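Cell wall surface anchor family protein (Streptococcus agalactiae serogroup V, PDB 3PF2) forms the shaft of the group B Streptococcus type 1 pilus as its major pilin, here a calcium-binding C-terminal fragment with Ig-like domains. Local coordinates at residues K11-L16 / F29-K34; D19-T24 / P177-G182; K34-A39 / D117-A122; K60-I65 / I134-T139. All coordinates share one frame; numbering follows the deposited sequence.

Interaction 1 of 4, residues K11-L16 / F29-K34. With CA (calcium ion), chain B.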
loop_
_atom_site.group_PDB
_atom_site.type_symbol
_atom_site.label_atom_id
_atom_site.label_comp_id
_atom_site.label_asym_id
_atom_site.label_seq_id
_atom_site.Cartn_x
_atom_site.Cartn_y
_atom_site.Cartn_z
ATOM N N LYS A 11 -0.242 9.109 11.229
ATOM C CA LYS A 11 0.376 8.141 10.326
ATOM C C LYS A 11 0.323 8.725 8.912
ATOM O O LYS A 11 -0.658 9.365 8.539
ATOM C CB LYS A 11 -0.367 6.797 10.397
ATOM C CG LYS A 11 0.348 5.603 9.728
ATOM C CD LYS A 11 -0.500 4.332 9.827
ATOM C CE LYS A 11 0.199 3.129 9.175
ATOM N NZ LYS A 11 -0.504 1.841 9.465
ATOM N N ASP A 12 1.397 8.521 8.156
ATOM C CA ASP A 12 1.476 8.916 6.746
ATOM C C ASP A 12 1.806 7.684 5.904
ATOM O O ASP A 12 2.075 6.605 6.425
ATOM C CB ASP A 12 2.604 9.932 6.531
ATOM C CG ASP A 12 2.344 11.273 7.206
ATOM O OD1 ASP A 12 1.193 11.524 7.661
ATOM O OD2 ASP A 12 3.304 12.062 7.295
ATOM N N VAL A 13 1.756 7.859 4.585
ATOM C CA VAL A 13 2.174 6.831 3.654
ATOM C C VAL A 13 3.006 7.459 2.552
ATOM O O VAL A 13 2.800 8.631 2.197
ATOM C CB VAL A 13 0.971 6.078 3.050
ATOM C CG1 VAL A 13 0.159 6.986 2.097
ATOM C CG2 VAL A 13 1.412 4.772 2.384
ATOM N N LYS A 14 3.936 6.651 2.031
ATOM C CA LYS A 14 4.822 6.982 0.890
ATOM C C LYS A 14 5.993 7.863 1.298
ATOM O O LYS A 14 7.154 7.507 1.057
ATOM C CB LYS A 14 4.047 7.540 -0.336
ATOM C CG LYS A 14 4.884 7.665 -1.647
ATOM C CD LYS A 14 3.958 7.868 -2.858
ATOM C CE LYS A 14 4.748 7.936 -4.140
ATOM N NZ LYS A 14 3.823 8.048 -5.329
ATOM N N LYS A 15 5.692 9.014 1.894
ATOM C CA LYS A 15 6.704 9.891 2.450
ATOM C C LYS A 15 6.057 10.737 3.533
ATOM O O LYS A 15 4.823 10.824 3.626
ATOM C CB LYS A 15 7.272 10.812 1.362
ATOM C CG LYS A 15 6.237 11.803 0.803
ATOM C CD LYS A 15 6.695 12.422 -0.514
ATOM C CE LYS A 15 5.779 13.564 -0.918
ATOM N NZ LYS A 15 6.067 13.960 -2.353
ATOM N N LEU A 16 6.890 11.410 4.324
ATOM C CA LEU A 16 6.362 12.327 5.332
ATOM C C LEU A 16 5.542 13.426 4.696
ATOM O O LEU A 16 5.997 14.099 3.748
ATOM C CB LEU A 16 7.491 12.936 6.178
ATOM C CG LEU A 16 8.173 11.940 7.121
ATOM C CD1 LEU A 16 9.386 12.611 7.768
ATOM C CD2 LEU A 16 7.186 11.477 8.198
ATOM N N PHE A 29 6.379 -0.251 -0.214
ATOM C CA PHE A 29 6.363 1.173 0.119
ATOM C C PHE A 29 6.406 1.302 1.647
ATOM O O PHE A 29 6.280 0.314 2.360
ATOM C CB PHE A 29 5.086 1.854 -0.420
ATOM C CG PHE A 29 3.826 1.287 0.149
ATOM C CD1 PHE A 29 3.294 1.786 1.341
ATOM C CD2 PHE A 29 3.202 0.207 -0.464
ATOM C CE1 PHE A 29 2.134 1.212 1.888
ATOM C CE2 PHE A 29 2.044 -0.356 0.072
ATOM C CZ PHE A 29 1.514 0.157 1.246
ATOM N N LYS A 30 6.551 2.524 2.130
ATOM C CA LYS A 30 6.615 2.763 3.572
ATOM C C LYS A 30 5.383 3.461 4.110
ATOM O O LYS A 30 4.925 4.443 3.525
ATOM C CB LYS A 30 7.829 3.604 3.914
ATOM C CG LYS A 30 9.149 2.914 3.553
ATOM C CD LYS A 30 10.322 3.724 4.023
ATOM C CE LYS A 30 11.623 2.951 3.832
ATOM N NZ LYS A 30 12.055 2.953 2.405
ATOM N N TRP A 31 4.870 2.962 5.236
ATOM C CA TRP A 31 3.999 3.756 6.107
ATOM C C TRP A 31 4.930 4.476 7.079
ATOM O O TRP A 31 6.055 4.012 7.321
ATOM C CB TRP A 31 3.061 2.856 6.899
ATOM C CG TRP A 31 2.120 2.010 6.098
ATOM C CD1 TRP A 31 2.284 0.693 5.782
ATOM C CD2 TRP A 31 0.850 2.400 5.551
ATOM N NE1 TRP A 31 1.210 0.238 5.061
ATOM C CE2 TRP A 31 0.311 1.266 4.906
ATOM C CE3 TRP A 31 0.111 3.605 5.549
ATOM C CZ2 TRP A 31 -0.930 1.281 4.261
ATOM C CZ3 TRP A 31 -1.132 3.623 4.887
ATOM C CH2 TRP A 31 -1.639 2.463 4.267
ATOM N N PHE A 32 4.480 5.597 7.639
ATOM C CA PHE A 32 5.274 6.303 8.662
ATOM C C PHE A 32 4.439 6.492 9.921
ATOM O O PHE A 32 3.441 7.209 9.889
ATOM C CB PHE A 32 5.761 7.656 8.143
ATOM C CG PHE A 32 6.702 7.534 6.980
ATOM C CD1 PHE A 32 8.072 7.559 7.171
ATOM C CD2 PHE A 32 6.202 7.355 5.692
ATOM C CE1 PHE A 32 8.955 7.413 6.065
ATOM C CE2 PHE A 32 7.057 7.198 4.595
ATOM C CZ PHE A 32 8.439 7.243 4.781
ATOM N N LEU A 33 4.827 5.809 11.000
ATOM C CA LEU A 33 4.154 5.981 12.288
ATOM C C LEU A 33 4.847 7.133 12.983
ATOM O O LEU A 33 6.078 7.134 13.127
ATOM C CB LEU A 33 4.278 4.713 13.135
ATOM C CG LEU A 33 3.453 3.444 12.839
ATOM C CD1 LEU A 33 3.105 3.227 11.371
ATOM C CD2 LEU A 33 4.033 2.174 13.486
ATOM N N LYS A 34 4.077 8.120 13.418
ATOM C CA LYS A 34 4.659 9.367 13.879
ATOM C C LYS A 34 4.125 9.712 15.251
ATOM O O LYS A 34 2.936 9.610 15.474
ATOM C CB LYS A 34 4.314 10.517 12.922
ATOM C CG LYS A 34 4.708 10.254 11.459
ATOM C CD LYS A 34 3.771 11.013 10.487
ATOM C CE LYS A 34 3.913 12.550 10.602
ATOM N NZ LYS A 34 2.991 13.272 9.670
HETATM CA CA CA B . -0.958 11.702 8.282
HETATM O O HOH W 1 7.507 4.737 0.301
HETATM O O HOH W 2 -3.288 11.292 8.302
HETATM O O HOH W 3 -1.257 14.018 7.783
#
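D12 OD2 is gripped by two donors. K34 NZ makes a salt bridge to D12 OD2 at 2.7 Å, on the syn side but 34° out of the carboxylate plane. The backbone N of G17 supplies the second bond. K34 reaches this point through a bend at chi3 (66°), and its side chain crosses that of D12 at about a right angle. The other oxygen, D12 OD1, binds the calcium ion at 2.2 Å, and K11 O binds it at 2.4 Å. Two waters and the carboxylates of D10 and D19 complete the site. Strands 9-13 and 29-35 pair antiparallel at the edge of a sheet in an Ig-like domain of this fragment. D12 and F32 form a hydrogen-bonded pair, with D12 N to F32 O at 3.0 Å. On the face that carries K11, V13, W31 and L33, the indole is sandwiched. V13 CG2 lies over one side in a CH-pi contact, 3.9 Å from the centroid of the W31 six-membered ring. K11 NZ lies over the opposite side, 4.4 Å from the centroid of the W31 five-membered ring. This nitrogen is joined covalently to N152 CG, an isopeptide bond, and also hydrogen-bonds D51 OD2. The extended K11 chain runs beside L33, and K11 CE touches L33 CD1 at 3.6 Å. On the D12 face, the F32 ring has K14 C at its edge.

Interaction 2 of 4, residues D19-T24 / P177-G182. With CA (calcium ion), chain B.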
loop_
_atom_site.group_PDB
_atom_site.type_symbol
_atom_site.label_atom_id
_atom_site.label_comp_id
_atom_site.label_asym_id
_atom_site.label_seq_id
_atom_site.Cartn_x
_atom_site.Cartn_y
_atom_site.Cartn_z
ATOM N N ASP A 19 -0.724 11.458 2.646
ATOM C CA ASP A 19 -1.733 10.609 3.272
ATOM C C ASP A 19 -2.463 9.659 2.320
ATOM O O ASP A 19 -3.288 8.854 2.761
ATOM C CB ASP A 19 -2.759 11.472 4.024
ATOM C CG ASP A 19 -2.151 12.197 5.223
ATOM O OD1 ASP A 19 -1.531 11.508 6.052
ATOM O OD2 ASP A 19 -2.278 13.450 5.328
ATOM N N ASP A 20 -2.163 9.741 1.021
ATOM C CA ASP A 20 -2.893 8.937 0.039
ATOM C C ASP A 20 -1.941 8.550 -1.067
ATOM O O ASP A 20 -1.220 9.399 -1.591
ATOM C CB ASP A 20 -4.023 9.773 -0.582
ATOM C CG ASP A 20 -5.077 10.172 0.431
ATOM O OD1 ASP A 20 -5.988 9.357 0.701
ATOM O OD2 ASP A 20 -5.000 11.321 0.942
ATOM N N ALA A 21 -1.952 7.274 -1.432
ATOM C CA ALA A 21 -1.079 6.778 -2.492
ATOM C C ALA A 21 -1.647 5.543 -3.160
ATOM O O ALA A 21 -2.364 4.765 -2.538
ATOM C CB ALA A 21 0.312 6.473 -1.942
ATOM N N GLY A 22 -1.306 5.378 -4.438
ATOM C CA GLY A 22 -1.737 4.215 -5.215
ATOM C C GLY A 22 -0.552 3.351 -5.616
ATOM O O GLY A 22 0.518 3.867 -6.002
ATOM N N TYR A 23 -0.737 2.033 -5.517
ATOM C CA TYR A 23 0.354 1.077 -5.770
ATOM C C TYR A 23 -0.117 -0.148 -6.501
ATOM O O TYR A 23 -1.276 -0.537 -6.415
ATOM C CB TYR A 23 0.999 0.617 -4.457
ATOM C CG TYR A 23 1.768 1.685 -3.742
ATOM C CD1 TYR A 23 3.020 2.076 -4.191
ATOM C CD2 TYR A 23 1.234 2.315 -2.612
ATOM C CE1 TYR A 23 3.752 3.071 -3.539
ATOM C CE2 TYR A 23 1.952 3.300 -1.946
ATOM C CZ TYR A 23 3.197 3.684 -2.419
ATOM O OH TYR A 23 3.913 4.664 -1.764
ATOM N N THR A 24 0.815 -0.762 -7.216
ATOM C CA THR A 24 0.627 -2.086 -7.777
ATOM C C THR A 24 0.840 -3.109 -6.666
ATOM O O THR A 24 1.700 -2.926 -5.802
ATOM C CB THR A 24 1.602 -2.282 -8.941
ATOM O OG1 THR A 24 1.212 -1.415 -10.010
ATOM C CG2 THR A 24 1.634 -3.729 -9.458
ATOM N N PRO A 177 -4.166 7.603 6.992
ATOM C CA PRO A 177 -3.744 7.520 5.581
ATOM C C PRO A 177 -4.276 6.257 4.918
ATOM O O PRO A 177 -4.736 5.343 5.605
ATOM C CB PRO A 177 -2.214 7.477 5.680
ATOM C CG PRO A 177 -1.950 6.788 7.010
ATOM C CD PRO A 177 -3.083 7.248 7.928
ATOM N N GLU A 178 -4.216 6.185 3.582
ATOM C CA GLU A 178 -4.721 5.003 2.871
ATOM C C GLU A 178 -3.967 4.758 1.579
ATOM O O GLU A 178 -3.396 5.696 0.989
ATOM C CB GLU A 178 -6.227 5.120 2.560
ATOM C CG GLU A 178 -6.620 6.310 1.666
ATOM C CD GLU A 178 -6.393 6.082 0.170
ATOM O OE1 GLU A 178 -6.491 4.926 -0.301
ATOM O OE2 GLU A 178 -6.125 7.074 -0.558
ATOM N N VAL A 179 -3.978 3.500 1.158
ATOM C CA VAL A 179 -3.479 3.132 -0.166
ATOM C C VAL A 179 -4.536 2.395 -0.964
ATOM O O VAL A 179 -5.528 1.880 -0.420
ATOM C CB VAL A 179 -2.184 2.284 -0.096
ATOM C CG1 VAL A 179 -1.056 3.079 0.527
ATOM C CG2 VAL A 179 -2.433 0.954 0.672
ATOM N N HIS A 180 -4.315 2.294 -2.270
ATOM C CA HIS A 180 -5.298 1.619 -3.121
ATOM C C HIS A 180 -4.599 1.049 -4.332
ATOM O O HIS A 180 -3.548 1.558 -4.736
ATOM C CB HIS A 180 -6.370 2.612 -3.570
ATOM C CG HIS A 180 -5.812 3.961 -3.884
ATOM N ND1 HIS A 180 -5.745 4.971 -2.944
ATOM C CD2 HIS A 180 -5.227 4.447 -5.006
ATOM C CE1 HIS A 180 -5.170 6.027 -3.482
ATOM N NE2 HIS A 180 -4.827 5.733 -4.727
ATOM N N THR A 181 -5.226 0.023 -4.906
ATOM C CA THR A 181 -4.770 -0.636 -6.130
ATOM C C THR A 181 -6.017 -0.948 -6.950
ATOM O O THR A 181 -7.099 -1.003 -6.394
ATOM C CB THR A 181 -3.951 -1.926 -5.797
ATOM O OG1 THR A 181 -3.251 -2.373 -6.964
ATOM C CG2 THR A 181 -4.814 -3.064 -5.242
ATOM N N GLY A 182 -5.859 -1.149 -8.264
ATOM C CA GLY A 182 -6.998 -1.322 -9.164
ATOM C C GLY A 182 -6.864 -2.491 -10.120
ATOM O O GLY A 182 -5.896 -3.244 -10.066
HETATM CA CA CA B . -0.958 11.702 8.282
HETATM O O HOH W 3 -1.257 14.018 7.783
HETATM O O HOH W 2 -3.288 11.292 8.302
#
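D20, E178 and H180 lie on one face of a parallel strand pair, and the flat ends of D20 and H180 both lie close to that of E178. The carboxylates of D20 and E178 are turned 44° against each other, with D20 OD1 only 2.6 Å from E178 OE2. The other oxygen, E178 OE1, uses its syn lone pair to accept H180 ND1 at 2.7 Å. That bond is nearly straight (173°) and lies almost in the imidazole plane, so it fixes the rotation of the ring. E178 comes near both residues because its chain bends at chi2 (81°). One face of the H180 ring is met by A21 O, 3.2 Å from H180 CE1. H180 NE2 is hydrogen-bonded to A256 O. A21 and V179 point to the other face of the sheet. There V179 CG1 meets the edge of the Y23 ring, 3.9 Å from Y23 CE2, while Y23 also stacks with F29. Backbone bonds alternate between the strands, including Y23 N to H180 O at 3.0 Å. Past them, T181 OG1 donates to Y23 O at 2.8 Å, in the carbonyl plane. At the start of the pair, D19 OD1 binds the calcium ion at 2.3 Å, and P177 CB packs on D19 O. The arrangement is a parallel beta ladder in a mixed sheet, where strand 178-190 also pairs with strands 247-253 and 312-316.

Interaction 3 of 4, residues K34-A39 / D117-A122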
loop_
_atom_site.group_PDB
_atom_site.type_symbol
_atom_site.label_atom_id
_atom_site.label_comp_id
_atom_site.label_asym_id
_atom_site.label_seq_id
_atom_site.Cartn_x
_atom_site.Cartn_y
_atom_site.Cartn_z
ATOM N N LYS A 34 4.077 8.120 13.418
ATOM C CA LYS A 34 4.659 9.367 13.879
ATOM C C LYS A 34 4.125 9.712 15.251
ATOM O O LYS A 34 2.936 9.610 15.474
ATOM C CB LYS A 34 4.314 10.517 12.922
ATOM C CG LYS A 34 4.708 10.254 11.459
ATOM C CD LYS A 34 3.771 11.013 10.487
ATOM C CE LYS A 34 3.913 12.550 10.602
ATOM N NZ LYS A 34 2.991 13.272 9.670
ATOM N N SER A 35 4.999 10.157 16.152
ATOM C CA SER A 35 4.552 10.634 17.463
ATOM C C SER A 35 5.360 11.836 17.873
ATOM O O SER A 35 6.560 11.882 17.650
ATOM C CB SER A 35 4.765 9.558 18.531
ATOM O OG SER A 35 4.273 10.008 19.788
ATOM N N THR A 36 4.712 12.801 18.503
ATOM C CA THR A 36 5.469 13.819 19.220
ATOM C C THR A 36 6.136 13.185 20.449
ATOM O O THR A 36 5.684 12.162 20.964
ATOM C CB THR A 36 4.602 15.032 19.638
ATOM O OG1 THR A 36 3.584 14.604 20.551
ATOM C CG2 THR A 36 3.942 15.666 18.433
ATOM N N ILE A 37 7.237 13.788 20.877
ATOM C CA ILE A 37 7.988 13.310 22.035
ATOM C C ILE A 37 8.113 14.468 23.022
ATOM O O ILE A 37 8.511 15.558 22.634
ATOM C CB ILE A 37 9.398 12.792 21.617
ATOM C CG1 ILE A 37 9.308 11.559 20.711
ATOM C CG2 ILE A 37 10.256 12.507 22.840
ATOM C CD1 ILE A 37 8.603 10.325 21.315
ATOM N N PRO A 38 7.761 14.240 24.307
ATOM C CA PRO A 38 7.994 15.284 25.313
ATOM C C PRO A 38 9.435 15.296 25.823
ATOM O O PRO A 38 10.108 14.261 25.795
ATOM C CB PRO A 38 7.039 14.888 26.440
ATOM C CG PRO A 38 6.951 13.408 26.339
ATOM C CD PRO A 38 7.062 13.072 24.870
ATOM N N ALA A 39 9.903 16.457 26.289
ATOM C CA ALA A 39 11.230 16.549 26.911
ATOM C C ALA A 39 11.340 15.709 28.190
ATOM O O ALA A 39 12.427 15.223 28.532
ATOM C CB ALA A 39 11.608 18.011 27.181
ATOM N N ASP A 117 -1.469 19.403 14.522
ATOM C CA ASP A 117 -1.488 19.858 13.118
ATOM C C ASP A 117 -0.069 19.949 12.541
ATOM O O ASP A 117 0.153 19.598 11.384
ATOM C CB ASP A 117 -2.186 21.208 12.945
ATOM C CG ASP A 117 -3.635 21.194 13.372
ATOM O OD1 ASP A 117 -4.340 20.192 13.121
ATOM O OD2 ASP A 117 -4.071 22.214 13.958
ATOM N N ALA A 118 0.878 20.444 13.345
ATOM C CA ALA A 118 2.290 20.505 12.925
ATOM C C ALA A 118 2.797 19.097 12.631
ATOM O O ALA A 118 3.515 18.880 11.637
ATOM C CB ALA A 118 3.171 21.188 13.989
ATOM N N LEU A 119 2.397 18.143 13.467
ATOM C CA LEU A 119 2.804 16.752 13.266
ATOM C C LEU A 119 2.237 16.238 11.942
ATOM O O LEU A 119 2.979 15.669 11.118
ATOM C CB LEU A 119 2.397 15.862 14.447
ATOM C CG LEU A 119 2.882 14.417 14.304
ATOM C CD1 LEU A 119 4.424 14.308 14.371
ATOM C CD2 LEU A 119 2.206 13.490 15.320
ATOM N N ASP A 120 0.941 16.495 11.726
ATOM C CA ASP A 120 0.226 16.037 10.528
ATOM C C ASP A 120 0.863 16.594 9.261
ATOM O O ASP A 120 0.840 15.942 8.203
ATOM C CB ASP A 120 -1.240 16.510 10.545
ATOM C CG ASP A 120 -2.081 15.829 11.607
ATOM O OD1 ASP A 120 -1.632 14.858 12.242
ATOM O OD2 ASP A 120 -3.233 16.264 11.797
ATOM N N LYS A 121 1.396 17.814 9.360
ATOM C CA LYS A 121 1.910 18.548 8.203
ATOM C C LYS A 121 3.404 18.355 8.014
ATOM O O LYS A 121 3.961 18.879 7.056
ATOM C CB LYS A 121 1.615 20.046 8.330
ATOM C CG LYS A 121 0.394 20.534 7.553
ATOM C CD LYS A 121 -0.873 20.006 8.158
ATOM C CE LYS A 121 -2.110 20.549 7.452
ATOM N NZ LYS A 121 -3.341 20.121 8.163
ATOM N N ALA A 122 4.051 17.627 8.921
ATOM C CA ALA A 122 5.516 17.474 8.881
ATOM C C ALA A 122 5.968 16.768 7.601
ATOM O O ALA A 122 5.419 15.732 7.232
ATOM C CB ALA A 122 6.019 16.711 10.109
#
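The peptide carbonyl of L119 is approached from both faces of its plane. K34 NZ comes from one side and bonds L119 O at 2.8 Å, tilted 32° from the plane. A122 N comes from the opposite side and hydrogen-bonds L119 O at 3.1 Å. L119 O is thus held by a bond within its own segment and by one from the neighbouring strand. K34 NZ lies farther from D120 O, at 3.7 Å. K34 NZ is also held by D12 and by D10 OD2. Through K34, helix 116-121 is tied to strand 29-35 close beside a calcium site, in the Cna-B-like region of the pilin. The L119 side chain provides the apolar half of the contact. Its CB points toward the strand, and CG, anti to the backbone N (chi1 -177°), lays the chain alongside K34, running the opposite way. Its two methyls divide the work. L119 CD1 lies against the aliphatic part of K34, 4.1 Å from K34 CB. L119 CD2 reaches further along the strand, to 4.1 Å from T36 N, and meets T36 CG2 at 4.2 Å, the two side chains crossing at a slant. T36 turns its hydroxyl elsewhere: T36 OG1 is hydrogen-bonded to K8 N. S35 points away from the helix, and S35 OG donates to T36 O at 2.8 Å. D120 faces away from the strand and forms a salt bridge with R175.

Interaction 4 of 4, residues K60-I65 / I134-T139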
loop_
_atom_site.group_PDB
_atom_site.type_symbol
_atom_site.label_atom_id
_atom_site.label_comp_id
_atom_site.label_asym_id
_atom_site.label_seq_id
_atom_site.Cartn_x
_atom_site.Cartn_y
_atom_site.Cartn_z
ATOM N N LYS A 60 6.378 -6.030 5.822
ATOM C CA LYS A 60 7.685 -6.496 5.338
ATOM C C LYS A 60 8.776 -6.342 6.382
ATOM O O LYS A 60 9.490 -7.297 6.671
ATOM C CB LYS A 60 8.112 -5.795 4.045
ATOM C CG LYS A 60 7.310 -6.188 2.820
ATOM C CD LYS A 60 7.436 -7.684 2.516
ATOM C CE LYS A 60 6.341 -8.133 1.557
ATOM N NZ LYS A 60 6.535 -9.559 1.144
ATOM N N SER A 61 8.913 -5.138 6.930
ATOM C CA SER A 61 9.968 -4.850 7.903
ATOM C C SER A 61 9.747 -3.494 8.525
ATOM O O SER A 61 8.947 -2.697 8.020
ATOM C CB SER A 61 11.346 -4.842 7.215
ATOM O OG SER A 61 11.343 -3.948 6.119
ATOM N N VAL A 62 10.455 -3.234 9.624
ATOM C CA VAL A 62 10.546 -1.894 10.189
ATOM C C VAL A 62 11.898 -1.309 9.786
ATOM O O VAL A 62 12.926 -2.005 9.833
ATOM C CB VAL A 62 10.397 -1.898 11.731
ATOM C CG1 VAL A 62 10.560 -0.493 12.303
ATOM C CG2 VAL A 62 9.035 -2.515 12.161
ATOM N N GLY A 63 11.893 -0.035 9.392
ATOM C CA GLY A 63 13.083 0.648 8.907
ATOM C C GLY A 63 13.860 1.348 10.004
ATOM O O GLY A 63 13.866 0.906 11.155
ATOM N N LYS A 64 14.503 2.454 9.648
ATOM C CA LYS A 64 15.360 3.152 10.589
ATOM C C LYS A 64 14.530 4.141 11.416
ATOM O O LYS A 64 13.995 5.106 10.876
ATOM C CB LYS A 64 16.481 3.863 9.834
ATOM C CG LYS A 64 17.723 4.101 10.669
ATOM C CD LYS A 64 18.940 4.506 9.827
ATOM C CE LYS A 64 18.810 5.927 9.301
ATOM N NZ LYS A 64 20.066 6.386 8.631
ATOM N N ILE A 65 14.444 3.897 12.724
ATOM C CA ILE A 65 13.664 4.757 13.629
ATOM C C ILE A 65 14.467 5.994 14.022
ATOM O O ILE A 65 15.612 5.870 14.476
ATOM C CB ILE A 65 13.150 3.970 14.863
ATOM C CG1 ILE A 65 12.253 2.818 14.404
ATOM C CG2 ILE A 65 12.420 4.891 15.859
ATOM C CD1 ILE A 65 11.581 2.042 15.517
ATOM N N ILE A 134 8.727 6.314 12.620
ATOM C CA ILE A 134 8.894 4.871 12.448
ATOM C C ILE A 134 8.443 4.458 11.051
ATOM O O ILE A 134 7.241 4.348 10.790
ATOM C CB ILE A 134 8.095 4.042 13.496
ATOM C CG1 ILE A 134 8.403 4.503 14.926
ATOM C CG2 ILE A 134 8.351 2.530 13.307
ATOM C CD1 ILE A 134 7.552 3.811 15.961
ATOM N N PRO A 135 9.401 4.231 10.139
ATOM C CA PRO A 135 9.030 3.739 8.810
ATOM C C PRO A 135 8.742 2.246 8.835
ATOM O O PRO A 135 9.514 1.474 9.418
ATOM C CB PRO A 135 10.267 4.047 7.944
ATOM C CG PRO A 135 11.359 4.450 8.880
ATOM C CD PRO A 135 10.859 4.335 10.308
ATOM N N VAL A 136 7.618 1.841 8.245
ATOM C CA VAL A 136 7.222 0.441 8.182
ATOM C C VAL A 136 7.006 0.041 6.725
ATOM O O VAL A 136 6.105 0.549 6.055
ATOM C CB VAL A 136 5.962 0.143 9.033
ATOM C CG1 VAL A 136 5.584 -1.339 8.946
ATOM C CG2 VAL A 136 6.217 0.533 10.493
ATOM N N ALA A 137 7.840 -0.871 6.243
ATOM C CA ALA A 137 7.707 -1.374 4.880
ATOM C C ALA A 137 6.549 -2.357 4.755
ATOM O O ALA A 137 6.329 -3.201 5.636
ATOM C CB ALA A 137 9.018 -2.006 4.426
ATOM N N SER A 138 5.810 -2.236 3.653
ATOM C CA SER A 138 4.518 -2.883 3.491
ATOM C C SER A 138 4.248 -3.089 2.003
ATOM O O SER A 138 4.843 -2.414 1.183
ATOM C CB SER A 138 3.436 -1.950 4.078
ATOM O OG SER A 138 2.151 -2.547 4.077
ATOM N N THR A 139 3.382 -4.050 1.676
ATOM C CA THR A 139 2.846 -4.176 0.309
ATOM C C THR A 139 1.332 -4.304 0.387
ATOM O O THR A 139 0.792 -4.659 1.430
ATOM C CB THR A 139 3.392 -5.415 -0.437
ATOM O OG1 THR A 139 3.017 -6.609 0.272
ATOM C CG2 THR A 139 4.909 -5.362 -0.581
#
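Strands 57-67 and 132-140 run almost exactly antiparallel here, their short axes 4.7 Å apart. K60 and S61 both face A137, which makes a classic beta bulge in a sheet of the Cna-B-like region. A137 O is the shared acceptor: K60 N donates to A137 O at 2.8 Å from above the carbonyl plane, while S61 N adds a weak, longer bond. The regular ladder resumes with A137 N to S61 O. Beyond it, G63 N meets P135 O at 2.8 Å in a nearly straight bond (176°). On the S61 face, the A137 methyl touches the serine hydroxyl, with S61 OG 3.5 Å from A137 CB. On the opposite face, V62 and V136 are cross-strand partners. V62 CG1 is anti to the backbone N (chi1 177°), which brings it to 3.9 Å from I134 CG2. I65 lies alongside I134 and points the same way, so I134 CG2 touches both V62 CG1 and I65 CD1. Residues of strand 90-95, L91, I93 and F95, pack on V62, I134 and V136 from a second sheet. On its other edge, strand 132-140 pairs with strand 29-35. K60 bends at chi2, and its chain passes T139, K60 CE lying 3.8 Å from T139 CG2. At the other end, the P135 ring is pressed against the turn after V62, with P135 CD 3.3 Å from K64 O.

How the interactions relate
Interactions 1 and 4 belong to one antiparallel sheet, their centres about 9 Å apart. Strands 29-35 and 132-140 join them through backbone bonds such as W31 O with V136 N. Interaction 3 continues from interaction 1 along strand 29-35, shares K34 with it and adds helix 116-121. Interaction 2 lies about 12 Å from interaction 1, centre to centre, and shares its calcium ion and two waters. Along the chain interactions 1 and 2 alternate, as do 3 and 4, which are nested inside the loop that interaction 2 closes. The calcium ion joins strand 9-13 to D19, and the pairing of strand 20-22 with 178-190 carries that connection to a strand about 150 residues later.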